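Local atomic coordinates of outer membrane protein assembly factor BamA (Haemophilus ducreyi, PDB entry 4K3C), a protein that probably takes part in assembling beta-barrel proteins and inserting them into the bacterial outer membrane, as the barrel-forming member of the Bam complex. Residues G428-A442 with R454-T467. Sequence-based numbering, arbitrary orientation.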
loop_
_atom_site.group_PDB
_atom_site.type_symbol
_atom_site.label_atom_id
_atom_site.label_comp_id
_atom_site.label_asym_id
_atom_site.label_seq_id
_atom_site.Cartn_x
_atom_site.Cartn_y
_atom_site.Cartn_z
ATOM N N GLY A 428 -20.936 -5.805 15.842
ATOM C CA GLY A 428 -20.346 -5.750 17.169
ATOM C C GLY A 428 -19.117 -4.870 17.236
ATOM O O GLY A 428 -18.613 -4.464 16.193
ATOM N N ASN A 429 -18.632 -4.585 18.450
ATOM C CA ASN A 429 -17.498 -3.679 18.632
ATOM C C ASN A 429 -16.152 -4.374 18.847
ATOM O O ASN A 429 -15.161 -3.735 19.242
ATOM C CB ASN A 429 -17.752 -2.686 19.768
ATOM C CG ASN A 429 -17.781 -3.358 21.123
ATOM O OD1 ASN A 429 -18.316 -4.458 21.274
ATOM N ND2 ASN A 429 -17.205 -2.702 22.117
ATOM N N ALA A 430 -16.120 -5.678 18.581
ATOM C CA ALA A 430 -14.902 -6.476 18.744
ATOM C C ALA A 430 -14.893 -7.622 17.760
ATOM O O ALA A 430 -15.819 -8.421 17.715
ATOM C CB ALA A 430 -14.782 -6.994 20.130
ATOM N N MET A 431 -13.838 -7.680 16.964
ATOM C CA MET A 431 -13.716 -8.670 15.920
ATOM C C MET A 431 -12.313 -9.266 16.033
ATOM O O MET A 431 -11.352 -8.546 16.300
ATOM C CB MET A 431 -13.944 -8.019 14.545
ATOM C CG MET A 431 -13.694 -8.933 13.370
ATOM S SD MET A 431 -14.610 -8.542 11.870
ATOM C CE MET A 431 -13.758 -7.075 11.352
ATOM N N VAL A 432 -12.204 -10.582 15.912
ATOM C CA VAL A 432 -10.922 -11.207 15.690
ATOM C C VAL A 432 -11.140 -12.220 14.580
ATOM O O VAL A 432 -12.183 -12.879 14.508
ATOM C CB VAL A 432 -10.324 -11.889 16.965
ATOM C CG1 VAL A 432 -8.923 -12.393 16.689
ATOM C CG2 VAL A 432 -10.274 -10.932 18.141
ATOM N N ASN A 433 -10.172 -12.313 13.688
ATOM C CA ASN A 433 -10.215 -13.320 12.656
ATOM C C ASN A 433 -8.800 -13.818 12.466
ATOM O O ASN A 433 -7.843 -13.115 12.798
ATOM C CB ASN A 433 -10.743 -12.735 11.352
ATOM C CG ASN A 433 -9.786 -11.716 10.735
ATOM O OD1 ASN A 433 -9.317 -10.804 11.404
ATOM N ND2 ASN A 433 -9.485 -11.885 9.457
ATOM N N ALA A 434 -8.656 -15.035 11.963
ATOM C CA ALA A 434 -7.338 -15.514 11.591
ATOM C C ALA A 434 -7.504 -16.564 10.535
ATOM O O ALA A 434 -8.624 -17.009 10.263
ATOM C CB ALA A 434 -6.617 -16.059 12.759
ATOM N N SER A 435 -6.393 -16.953 9.929
ATOM C CA SER A 435 -6.455 -17.795 8.750
ATOM C C SER A 435 -5.108 -18.473 8.565
ATOM O O SER A 435 -4.063 -17.912 8.904
ATOM C CB SER A 435 -6.794 -16.940 7.537
ATOM O OG SER A 435 -7.326 -17.720 6.490
ATOM N N LEU A 436 -5.141 -19.690 8.048
ATOM C CA LEU A 436 -3.949 -20.490 7.872
ATOM C C LEU A 436 -4.165 -21.211 6.557
ATOM O O LEU A 436 -5.215 -21.827 6.356
ATOM C CB LEU A 436 -3.866 -21.496 9.018
ATOM C CG LEU A 436 -2.606 -22.324 9.309
ATOM C CD1 LEU A 436 -2.895 -23.826 9.291
ATOM C CD2 LEU A 436 -1.451 -21.969 8.385
ATOM N N GLU A 437 -3.207 -21.126 5.645
ATOM C CA GLU A 437 -3.356 -21.857 4.392
ATOM C C GLU A 437 -2.089 -22.467 3.849
ATOM O O GLU A 437 -1.010 -21.902 3.988
ATOM C CB GLU A 437 -4.046 -21.019 3.304
ATOM C CG GLU A 437 -3.528 -19.619 3.043
ATOM C CD GLU A 437 -4.579 -18.739 2.329
ATOM O OE1 GLU A 437 -4.902 -17.657 2.881
ATOM O OE2 GLU A 437 -5.086 -19.126 1.234
ATOM N N LEU A 438 -2.239 -23.634 3.229
ATOM C CA LEU A 438 -1.157 -24.253 2.468
ATOM C C LEU A 438 -1.303 -23.923 0.986
ATOM O O LEU A 438 -2.228 -24.384 0.334
ATOM C CB LEU A 438 -1.161 -25.778 2.626
ATOM C CG LEU A 438 0.203 -26.481 2.637
ATOM C CD1 LEU A 438 0.112 -27.772 1.907
ATOM C CD2 LEU A 438 1.321 -25.632 2.068
ATOM N N ILE A 439 -0.375 -23.134 0.463
ATOM C CA ILE A 439 -0.293 -22.882 -0.965
ATOM C C ILE A 439 0.480 -23.988 -1.644
ATOM O O ILE A 439 1.667 -24.156 -1.411
ATOM C CB ILE A 439 0.486 -21.619 -1.222
ATOM C CG1 ILE A 439 -0.236 -20.439 -0.601
ATOM C CG2 ILE A 439 0.678 -21.426 -2.677
ATOM C CD1 ILE A 439 0.606 -19.219 -0.563
ATOM N N ILE A 440 -0.176 -24.749 -2.497
ATOM C CA ILE A 440 0.525 -25.809 -3.195
ATOM C C ILE A 440 0.603 -25.441 -4.675
ATOM O O ILE A 440 -0.125 -24.564 -5.133
ATOM C CB ILE A 440 -0.162 -27.183 -2.974
ATOM C CG1 ILE A 440 -1.346 -27.364 -3.934
ATOM C CG2 ILE A 440 -0.609 -27.319 -1.532
ATOM C CD1 ILE A 440 -2.629 -26.709 -3.453
ATOM N N PRO A 441 1.515 -26.077 -5.424
ATOM C CA PRO A 441 1.592 -25.805 -6.862
ATOM C C PRO A 441 0.272 -26.113 -7.551
ATOM O O PRO A 441 -0.387 -27.093 -7.170
ATOM C CB PRO A 441 2.655 -26.794 -7.335
ATOM C CG PRO A 441 3.521 -27.005 -6.135
ATOM C CD PRO A 441 2.594 -26.976 -4.971
ATOM N N ALA A 442 -0.098 -25.299 -8.541
ATOM C CA ALA A 442 -1.348 -25.479 -9.276
ATOM C C ALA A 442 -1.224 -26.648 -10.214
ATOM O O ALA A 442 -0.363 -26.635 -11.095
ATOM C CB ALA A 442 -1.660 -24.247 -10.068
ATOM N N ARG A 454 -2.405 -19.217 -8.143
ATOM C CA ARG A 454 -2.099 -19.616 -6.785
ATOM C C ARG A 454 -3.220 -20.492 -6.231
ATOM O O ARG A 454 -4.311 -20.009 -5.925
ATOM C CB ARG A 454 -1.922 -18.368 -5.916
ATOM C CG ARG A 454 -2.085 -18.591 -4.410
ATOM C CD ARG A 454 -1.221 -17.632 -3.623
ATOM N NE ARG A 454 0.187 -17.959 -3.803
ATOM C CZ ARG A 454 1.179 -17.327 -3.189
ATOM N NH1 ARG A 454 2.432 -17.706 -3.397
ATOM N NH2 ARG A 454 0.912 -16.333 -2.354
ATOM N N THR A 455 -2.957 -21.786 -6.108
ATOM C CA THR A 455 -3.916 -22.686 -5.496
ATOM C C THR A 455 -3.535 -22.931 -4.038
ATOM O O THR A 455 -2.355 -22.931 -3.702
ATOM C CB THR A 455 -3.963 -24.008 -6.244
ATOM O OG1 THR A 455 -2.639 -24.538 -6.321
ATOM C CG2 THR A 455 -4.494 -23.789 -7.647
ATOM N N SER A 456 -4.528 -23.127 -3.173
ATOM C CA SER A 456 -4.272 -23.254 -1.746
ATOM C C SER A 456 -5.382 -23.992 -1.021
ATOM O O SER A 456 -6.469 -24.177 -1.557
ATOM C CB SER A 456 -4.102 -21.875 -1.120
ATOM O OG SER A 456 -5.261 -21.081 -1.315
ATOM N N VAL A 457 -5.098 -24.411 0.204
ATOM C CA VAL A 457 -6.084 -25.054 1.056
ATOM C C VAL A 457 -5.974 -24.375 2.396
ATOM O O VAL A 457 -4.865 -24.160 2.896
ATOM C CB VAL A 457 -5.810 -26.551 1.201
ATOM C CG1 VAL A 457 -6.620 -27.132 2.345
ATOM C CG2 VAL A 457 -6.124 -27.270 -0.121
ATOM N N PHE A 458 -7.109 -24.010 2.978
ATOM C CA PHE A 458 -7.074 -23.017 4.048
ATOM C C PHE A 458 -7.992 -23.404 5.197
ATOM O O PHE A 458 -8.871 -24.274 5.053
ATOM C CB PHE A 458 -7.451 -21.607 3.510
ATOM C CG PHE A 458 -8.869 -21.512 3.056
ATOM C CD1 PHE A 458 -9.875 -21.186 3.947
ATOM C CD2 PHE A 458 -9.213 -21.798 1.748
ATOM C CE1 PHE A 458 -11.186 -21.143 3.546
ATOM C CE2 PHE A 458 -10.530 -21.743 1.338
ATOM C CZ PHE A 458 -11.516 -21.415 2.243
ATOM N N VAL A 459 -7.776 -22.739 6.332
ATOM C CA VAL A 459 -8.737 -22.737 7.424
ATOM C C VAL A 459 -8.931 -21.292 7.866
ATOM O O VAL A 459 -7.980 -20.632 8.301
ATOM C CB VAL A 459 -8.281 -23.618 8.620
ATOM C CG1 VAL A 459 -9.067 -23.266 9.876
ATOM C CG2 VAL A 459 -8.439 -25.091 8.283
ATOM N N ASP A 460 -10.144 -20.778 7.723
ATOM C CA ASP A 460 -10.429 -19.428 8.207
ATOM C C ASP A 460 -11.197 -19.592 9.507
ATOM O O ASP A 460 -11.821 -20.627 9.746
ATOM C CB ASP A 460 -11.268 -18.607 7.207
ATOM C CG ASP A 460 -10.515 -18.258 5.917
ATOM O OD1 ASP A 460 -9.312 -18.550 5.801
ATOM O OD2 ASP A 460 -11.135 -17.661 5.008
ATOM N N ALA A 461 -11.151 -18.568 10.347
ATOM C CA ALA A 461 -11.856 -18.575 11.622
ATOM C C ALA A 461 -11.983 -17.142 12.117
ATOM O O ALA A 461 -11.028 -16.359 12.037
ATOM C CB ALA A 461 -11.128 -19.436 12.639
ATOM N N ALA A 462 -13.173 -16.806 12.609
ATOM C CA ALA A 462 -13.530 -15.426 12.928
ATOM C C ALA A 462 -14.545 -15.371 14.070
ATOM O O ALA A 462 -15.223 -16.362 14.365
ATOM C CB ALA A 462 -14.089 -14.743 11.704
ATOM N N THR A 463 -14.639 -14.213 14.717
ATOM C CA THR A 463 -15.524 -14.048 15.862
ATOM C C THR A 463 -15.861 -12.569 16.056
ATOM O O THR A 463 -14.974 -11.742 16.209
ATOM C CB THR A 463 -14.897 -14.652 17.164
ATOM O OG1 THR A 463 -15.611 -14.193 18.319
ATOM C CG2 THR A 463 -13.466 -14.224 17.297
ATOM N N VAL A 464 -17.147 -12.241 16.039
ATOM C CA VAL A 464 -17.588 -10.872 16.285
ATOM C C VAL A 464 -18.555 -10.781 17.455
ATOM O O VAL A 464 -19.646 -11.343 17.433
ATOM C CB VAL A 464 -18.296 -10.254 15.061
ATOM C CG1 VAL A 464 -18.745 -8.846 15.400
ATOM C CG2 VAL A 464 -17.385 -10.245 13.854
ATOM N N TRP A 465 -18.171 -10.032 18.466
ATOM C CA TRP A 465 -19.005 -9.911 19.641
ATOM C C TRP A 465 -19.189 -8.479 20.114
ATOM O O TRP A 465 -18.488 -7.575 19.666
ATOM C CB TRP A 465 -18.450 -10.773 20.777
ATOM C CG TRP A 465 -17.184 -10.284 21.492
ATOM C CD1 TRP A 465 -17.122 -9.721 22.724
ATOM C CD2 TRP A 465 -15.830 -10.382 21.032
ATOM N NE1 TRP A 465 -15.827 -9.453 23.059
ATOM C CE2 TRP A 465 -15.010 -9.858 22.038
ATOM C CE3 TRP A 465 -15.235 -10.856 19.860
ATOM C CZ2 TRP A 465 -13.627 -9.791 21.922
ATOM C CZ3 TRP A 465 -13.859 -10.782 19.742
ATOM C CH2 TRP A 465 -13.071 -10.256 20.772
ATOM N N ASN A 466 -20.133 -8.314 21.038
ATOM C CA ASN A 466 -20.488 -7.051 21.654
ATOM C C ASN A 466 -20.037 -7.086 23.103
ATOM O O ASN A 466 -20.686 -7.721 23.940
ATOM C CB ASN A 466 -22.014 -6.916 21.605
ATOM C CG ASN A 466 -22.549 -5.663 22.304
ATOM O OD1 ASN A 466 -21.862 -5.018 23.112
ATOM N ND2 ASN A 466 -23.812 -5.324 21.999
ATOM N N THR A 467 -18.953 -6.378 23.409
ATOM C CA THR A 467 -18.471 -6.264 24.787
ATOM C C THR A 467 -19.497 -5.737 25.789
ATOM O O THR A 467 -19.406 -6.038 26.976
ATOM C CB THR A 467 -17.253 -5.353 24.890
ATOM O OG1 THR A 467 -17.637 -4.018 24.527
ATOM C CG2 THR A 467 -16.146 -5.839 23.972
#
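Asn429 ND2 is gripped twice: it gives to Thr467 OG1 at 2.8 Å, the hydroxyl lying in the amide plane, and to Thr376 O on strand 366-378. On the same amide, OD1 accepts from Thr467 N (2.9 Å) on a lone pair. Its CG sits between backbone N and carbonyl carbon (chi1 68°), which swings both polar ends across to Thr467. Next along, Ala430 CB stands over the six-membered ring of Trp465, 3.4 Å from its centroid, a CH-pi contact, and Val432 CG2 meets the same indole at its edge. Strands 430-440 and 454-465 run antiparallel, with backbone bonds pairing Ala430-Trp465 (one of the two weak), Val432-Thr463, Ala434-Ala461, Leu436-Val459 and Leu438-Val457. On the inner face, Ser456 OG gives a bond to Glu437 OE2 (3.2 Å), and Arg399 forms a salt bridge with Asp460 and a cation-pi contact with Phe458. Near the far end, Ile439 CD1 rests over the centre of the Arg454 guanidinium, whose NH2 bonds Pro325 O, and Thr455 OG1 donates to Ile440 O from above its carbonyl plane. With Leu436, Val457 and Val459 on the outer surface mid-pair, this is a beta hairpin of adjacent strands in BamA's C-terminal Omp85 transmembrane barrel.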